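PDB 1O50: CBS domain-containing predicted protein TM0935 from Thermotoga maritima, which is of unknown function but is built as a tandem CBS-domain pair, a module that in relatives commonly serves as a regulatory sensor of adenine nucleotides. Local coordinates for residues Val29-Ile35 / Lys96-Met102; Val47-Val51 / Met62-Met66. One frame throughout, in Å; residues are numbered along the deposited sequence.

Interaction 1 of 2, residues Val29-Ile35 / Lys96-Met102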
loop_
_atom_site.group_PDB
_atom_site.type_symbol
_atom_site.label_atom_id
_atom_site.label_comp_id
_atom_site.label_asym_id
_atom_site.label_seq_id
_atom_site.Cartn_x
_atom_site.Cartn_y
_atom_site.Cartn_z
ATOM N N VAL A 29 15.631 4.946 -8.011
ATOM C CA VAL A 29 16.886 5.174 -7.303
ATOM C C VAL A 29 18.002 4.314 -7.911
ATOM O O VAL A 29 17.763 3.496 -8.791
ATOM C CB VAL A 29 16.743 4.881 -5.785
ATOM C CG1 VAL A 29 15.673 5.803 -5.155
ATOM C CG2 VAL A 29 16.382 3.472 -5.522
ATOM N N GLU A 30 19.223 4.587 -7.466
ATOM C CA GLU A 30 20.434 3.852 -7.831
ATOM C C GLU A 30 20.759 2.853 -6.728
ATOM O O GLU A 30 20.242 2.962 -5.639
ATOM C CB GLU A 30 21.600 4.829 -7.971
ATOM C CG GLU A 30 21.500 5.817 -9.136
ATOM C CD GLU A 30 21.702 5.182 -10.500
ATOM O OE1 GLU A 30 20.762 5.258 -11.332
ATOM O OE2 GLU A 30 22.793 4.602 -10.765
ATOM N N GLU A 31 21.639 1.906 -6.996
ATOM C CA GLU A 31 21.968 0.832 -6.042
ATOM C C GLU A 31 22.612 1.327 -4.733
ATOM O O GLU A 31 22.427 0.720 -3.651
ATOM C CB GLU A 31 22.892 -0.183 -6.729
ATOM C CG GLU A 31 22.183 -1.086 -7.716
ATOM C CD GLU A 31 23.148 -1.999 -8.442
ATOM O OE1 GLU A 31 24.369 -1.836 -8.305
ATOM O OE2 GLU A 31 22.699 -2.891 -9.155
ATOM N N ASP A 32 23.355 2.429 -4.822
ATOM C CA ASP A 32 24.041 2.993 -3.649
ATOM C C ASP A 32 23.254 4.104 -2.976
ATOM O O ASP A 32 23.781 4.814 -2.134
ATOM C CB ASP A 32 25.440 3.513 -3.994
ATOM C CG ASP A 32 25.421 4.695 -4.954
ATOM O OD1 ASP A 32 24.364 5.047 -5.480
ATOM O OD2 ASP A 32 26.432 5.346 -5.255
ATOM N N THR A 33 21.997 4.268 -3.368
ATOM C CA THR A 33 21.124 5.261 -2.777
ATOM C C THR A 33 20.822 4.874 -1.319
ATOM O O THR A 33 20.361 3.764 -1.070
ATOM C CB THR A 33 19.825 5.370 -3.600
ATOM O OG1 THR A 33 20.102 5.875 -4.939
ATOM C CG2 THR A 33 18.926 6.410 -2.954
ATOM N N PRO A 34 21.126 5.760 -0.361
ATOM C CA PRO A 34 20.851 5.479 1.038
ATOM C C PRO A 34 19.365 5.323 1.340
ATOM O O PRO A 34 18.535 5.968 0.757
ATOM C CB PRO A 34 21.422 6.705 1.757
ATOM C CG PRO A 34 22.439 7.231 0.821
ATOM C CD PRO A 34 21.825 7.052 -0.532
ATOM N N ILE A 35 19.047 4.468 2.302
ATOM C CA ILE A 35 17.668 4.152 2.598
ATOM C C ILE A 35 16.973 5.391 3.072
ATOM O O ILE A 35 15.813 5.635 2.710
ATOM C CB ILE A 35 17.603 3.025 3.620
ATOM C CG1 ILE A 35 18.062 1.734 2.934
ATOM C CG2 ILE A 35 16.196 2.878 4.188
ATOM C CD1 ILE A 35 18.213 0.509 3.876
ATOM N N LYS A 96 23.302 0.358 4.491
ATOM C CA LYS A 96 21.958 0.910 4.511
ATOM C C LYS A 96 21.628 1.606 3.176
ATOM O O LYS A 96 21.402 2.802 3.102
ATOM C CB LYS A 96 21.798 1.825 5.732
ATOM C CG LYS A 96 22.016 1.062 7.073
ATOM C CD LYS A 96 22.755 1.917 8.107
ATOM C CE LYS A 96 23.152 1.053 9.286
ATOM N NZ LYS A 96 23.806 1.836 10.392
ATOM N N ASN A 97 21.639 0.843 2.104
ATOM C CA ASN A 97 21.301 1.393 0.801
ATOM C C ASN A 97 20.307 0.494 0.032
ATOM O O ASN A 97 19.945 -0.594 0.496
ATOM C CB ASN A 97 22.561 1.752 -0.003
ATOM C CG ASN A 97 23.441 0.529 -0.372
ATOM O OD1 ASN A 97 22.970 -0.583 -0.567
ATOM N ND2 ASN A 97 24.716 0.781 -0.532
ATOM N N ALA A 98 19.856 0.977 -1.118
ATOM C CA ALA A 98 18.951 0.225 -1.962
ATOM C C ALA A 98 19.439 -1.177 -2.307
ATOM O O ALA A 98 18.654 -2.127 -2.266
ATOM C CB ALA A 98 18.725 0.999 -3.258
ATOM N N SER A 99 20.706 -1.354 -2.654
ATOM C CA SER A 99 21.148 -2.699 -3.099
ATOM C C SER A 99 21.094 -3.810 -2.038
ATOM O O SER A 99 21.094 -5.008 -2.373
ATOM C CB SER A 99 22.537 -2.659 -3.754
ATOM O OG SER A 99 23.517 -2.261 -2.845
ATOM N N GLU A 100 21.113 -3.422 -0.770
ATOM C CA GLU A 100 21.042 -4.374 0.336
ATOM C C GLU A 100 19.645 -4.893 0.564
ATOM O O GLU A 100 19.477 -5.995 1.140
ATOM C CB GLU A 100 21.484 -3.701 1.644
ATOM C CG GLU A 100 22.966 -3.442 1.763
ATOM C CD GLU A 100 23.412 -2.909 3.131
ATOM O OE1 GLU A 100 22.681 -2.105 3.792
ATOM O OE2 GLU A 100 24.565 -3.245 3.494
ATOM N N ILE A 101 18.649 -4.069 0.229
ATOM C CA ILE A 101 17.231 -4.440 0.372
ATOM C C ILE A 101 16.394 -4.716 -0.911
ATOM O O ILE A 101 15.268 -5.184 -0.783
ATOM C CB ILE A 101 16.496 -3.420 1.273
ATOM C CG1 ILE A 101 16.473 -2.021 0.703
ATOM C CG2 ILE A 101 17.177 -3.391 2.608
ATOM C CD1 ILE A 101 15.423 -1.104 1.387
ATOM N N MET A 102 16.909 -4.437 -2.109
ATOM C CA MET A 102 16.106 -4.559 -3.321
ATOM C C MET A 102 15.758 -6.013 -3.581
ATOM O O MET A 102 16.503 -6.887 -3.210
ATOM C CB MET A 102 16.810 -3.932 -4.513
ATOM C CG MET A 102 18.087 -4.567 -4.976
ATOM S SD MET A 102 18.824 -3.567 -6.274
ATOM C CE MET A 102 19.865 -4.778 -7.036
HETATM O O HOH W 1 25.492 3.674 -0.462
#
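Three backbone hydrogen bonds tie segment 29-35, which runs from strand 27-29 into helix 35-44, to segment 96-102: S99 N to E31 O at 2.9 Å, A98 N to T33 O at 2.8 Å and I35 N, the first amide of helix 35-44, to K96 O at 3.0 Å, with P34 and N97 forming a single bridge between the last two. The first donor lies in the carbonyl plane of E31, on a lone pair, whereas A98 N comes nearly head-on to the T33 carbonyl. The type I turn from E30 to T33 presents the oxygens of E31 and T33 to amides of a first turn, which have no carbonyl one turn earlier in the helix to accept them.

N97 is the N-cap. Its CG sits between the backbone N and carbonyl carbon (chi1 65°), bringing OD1 back over the helix start, where it takes the S99 hydroxyl proton at 2.9 Å and a weak capping bond from E100 N. Its ND2 gives a proton to a water 3.0 Å away, which in turn donates to D32 O. A leucine here would probably leave S99 OG without the OD1 acceptor, cost E100 N its capping bond and break the water link to D32.

E31 CB packs on S99 CB at 3.9 Å. The small A98 lets the backbones close; its CB touches E30 O. A98 CB also meets V29 CG2 at 4.1 Å. I35 CD1 lies over the K96 backbone and meets I101 CD1 at 4.1 Å, while W152 of the second subunit also packs on I35. The ammonium of K96 leads away to a salt bridge with E156 of that subunit. Polar bonding thus fixes the backbones, while V29, A98, I35 and I101 make the apolar side of this junction between the loop after strand 27-29 and the short helix 98-101.

Interaction 2 of 2, residues Val47-Val51 / Met62-Met66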
loop_
_atom_site.group_PDB
_atom_site.type_symbol
_atom_site.label_atom_id
_atom_site.label_comp_id
_atom_site.label_asym_id
_atom_site.label_seq_id
_atom_site.Cartn_x
_atom_site.Cartn_y
_atom_site.Cartn_z
ATOM N N VAL A 47 1.921 8.735 -2.750
ATOM C CA VAL A 47 1.159 7.742 -3.491
ATOM C C VAL A 47 2.045 6.543 -3.824
ATOM O O VAL A 47 1.551 5.434 -4.124
ATOM C CB VAL A 47 0.528 8.417 -4.803
ATOM C CG1 VAL A 47 1.538 8.678 -5.894
ATOM C CG2 VAL A 47 -0.643 7.648 -5.338
ATOM N N THR A 48 3.359 6.755 -3.729
ATOM C CA THR A 48 4.332 5.812 -4.196
ATOM C C THR A 48 4.191 4.577 -3.350
ATOM O O THR A 48 4.129 4.674 -2.140
ATOM C CB THR A 48 5.722 6.380 -4.001
ATOM O OG1 THR A 48 5.948 7.500 -4.859
ATOM C CG2 THR A 48 6.790 5.423 -4.421
ATOM N N ARG A 49 4.155 3.418 -3.991
ATOM C CA ARG A 49 3.959 2.159 -3.270
ATOM C C ARG A 49 5.089 1.180 -3.516
ATOM O O ARG A 49 5.278 0.222 -2.731
ATOM C CB ARG A 49 2.563 1.561 -3.576
ATOM C CG ARG A 49 1.430 2.258 -2.786
ATOM C CD ARG A 49 0.110 2.088 -3.483
ATOM N NE ARG A 49 -1.055 2.390 -2.665
ATOM C CZ ARG A 49 -1.644 3.554 -2.560
ATOM N NH1 ARG A 49 -1.153 4.635 -3.164
ATOM N NH2 ARG A 49 -2.750 3.637 -1.831
ATOM N N THR A 50 5.824 1.404 -4.585
ATOM C CA THR A 50 6.999 0.618 -4.914
ATOM C C THR A 50 8.085 1.560 -5.485
ATOM O O THR A 50 7.820 2.354 -6.419
ATOM C CB THR A 50 6.684 -0.516 -5.926
ATOM O OG1 THR A 50 5.593 -1.356 -5.470
ATOM C CG2 THR A 50 7.887 -1.489 -6.019
ATOM N N VAL A 51 9.289 1.488 -4.894
ATOM C CA VAL A 51 10.493 2.093 -5.441
ATOM C C VAL A 51 11.260 1.140 -6.361
ATOM O O VAL A 51 11.437 -0.029 -6.051
ATOM C CB VAL A 51 11.393 2.648 -4.300
ATOM C CG1 VAL A 51 12.676 3.208 -4.877
ATOM C CG2 VAL A 51 10.627 3.760 -3.526
ATOM N N MET A 62 13.498 -3.867 -6.974
ATOM C CA MET A 62 12.371 -3.071 -6.533
ATOM C C MET A 62 12.274 -3.107 -5.014
ATOM O O MET A 62 12.726 -4.002 -4.378
ATOM C CB MET A 62 11.066 -3.598 -7.193
ATOM C CG MET A 62 10.631 -4.977 -6.644
ATOM S SD MET A 62 9.007 -5.655 -7.238
ATOM C CE MET A 62 8.734 -7.078 -6.090
ATOM N N ILE A 63 11.712 -2.080 -4.419
ATOM C CA ILE A 63 11.559 -2.071 -3.000
ATOM C C ILE A 63 10.104 -1.655 -2.753
ATOM O O ILE A 63 9.785 -0.461 -2.803
ATOM C CB ILE A 63 12.540 -1.028 -2.412
ATOM C CG1 ILE A 63 13.987 -1.349 -2.820
ATOM C CG2 ILE A 63 12.328 -0.879 -0.883
ATOM C CD1 ILE A 63 15.029 -0.215 -2.485
ATOM N N PRO A 64 9.205 -2.627 -2.578
ATOM C CA PRO A 64 7.861 -2.331 -2.062
ATOM C C PRO A 64 7.908 -1.677 -0.680
ATOM O O PRO A 64 8.724 -2.016 0.196
ATOM C CB PRO A 64 7.224 -3.726 -1.969
ATOM C CG PRO A 64 7.901 -4.458 -2.954
ATOM C CD PRO A 64 9.360 -4.071 -2.855
ATOM N N VAL A 65 7.024 -0.710 -0.461
ATOM C CA VAL A 65 7.035 -0.021 0.806
ATOM C C VAL A 65 6.843 -0.997 1.971
ATOM O O VAL A 65 7.405 -0.784 3.050
ATOM C CB VAL A 65 5.983 1.051 0.839
ATOM C CG1 VAL A 65 5.782 1.574 2.288
ATOM C CG2 VAL A 65 6.395 2.155 -0.093
ATOM N N MET A 66 6.098 -2.086 1.761
ATOM C CA MET A 66 5.879 -3.023 2.874
ATOM C C MET A 66 7.170 -3.810 3.126
ATOM O O MET A 66 7.434 -4.276 4.274
ATOM C CB MET A 66 4.691 -3.960 2.605
ATOM C CG MET A 66 4.564 -5.137 3.608
ATOM S SD MET A 66 4.160 -4.598 5.389
ATOM C CE MET A 66 2.469 -4.320 5.241
#
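The open end of the β-hairpin formed by strands 50-55 and 58-64 brings R49, T50 and V51 beside I63, P64 and V65. V51 and I63 are an antiparallel hydrogen-bonded pair, V51 N reaching I63 O at 2.9 Å and I63 N reaching V51 O at 2.6 Å. T50 faces P64 in the next, non-hydrogen-bonded pair, a place where proline's missing N-H costs no cross-strand bond. One step on, V65 N, already in helix 65-77, gives an almost straight bond (170°) to R49 O at 3.0 Å.

The T50 methyl, CG2, is turned anti to the backbone N (chi1 -54° for OG1), which lays it over P64 N at 3.9 Å and near M62 CB; its hydroxyl bonds to E128 O. On the other face, the β-branched V51 and I63 set their CB atoms 4.3 Å apart, and both touch I38 of helix 35-44. V65 CG2 rests 3.5 Å from R49 O and probably helps shield that oxygen from water. The R49 guanidinium turns back to V47 O and also bonds P46 O of the second subunit. A strand running through proline directly into a helix, with the residue just before the neighbouring hairpin strand bonded to the first amide of the helix, fits the β-β-α portion of the CBS fold.

Interactions 1 and 2 have centres 13 Å apart and meet through one hydrophobic layer. I63 of the hairpin is the hub: its CG2 lies 3.8 Å from I101 CD1, its CD1 4.0 Å from A98 CB, and its CG1 3.9 Å from M102 CA, while V51 CG1 meets V29 CG2 at 3.8 Å. I38 of helix 35-44 touches A98, V51 and I63, closing the same layer. In sequence, both segments of the hairpin contact fall between the two segments of interaction 1. Both contacts also reach the second subunit, through I35 and K96 in one and R49, V65 and others in the second, so both lie at or near the dimer interface.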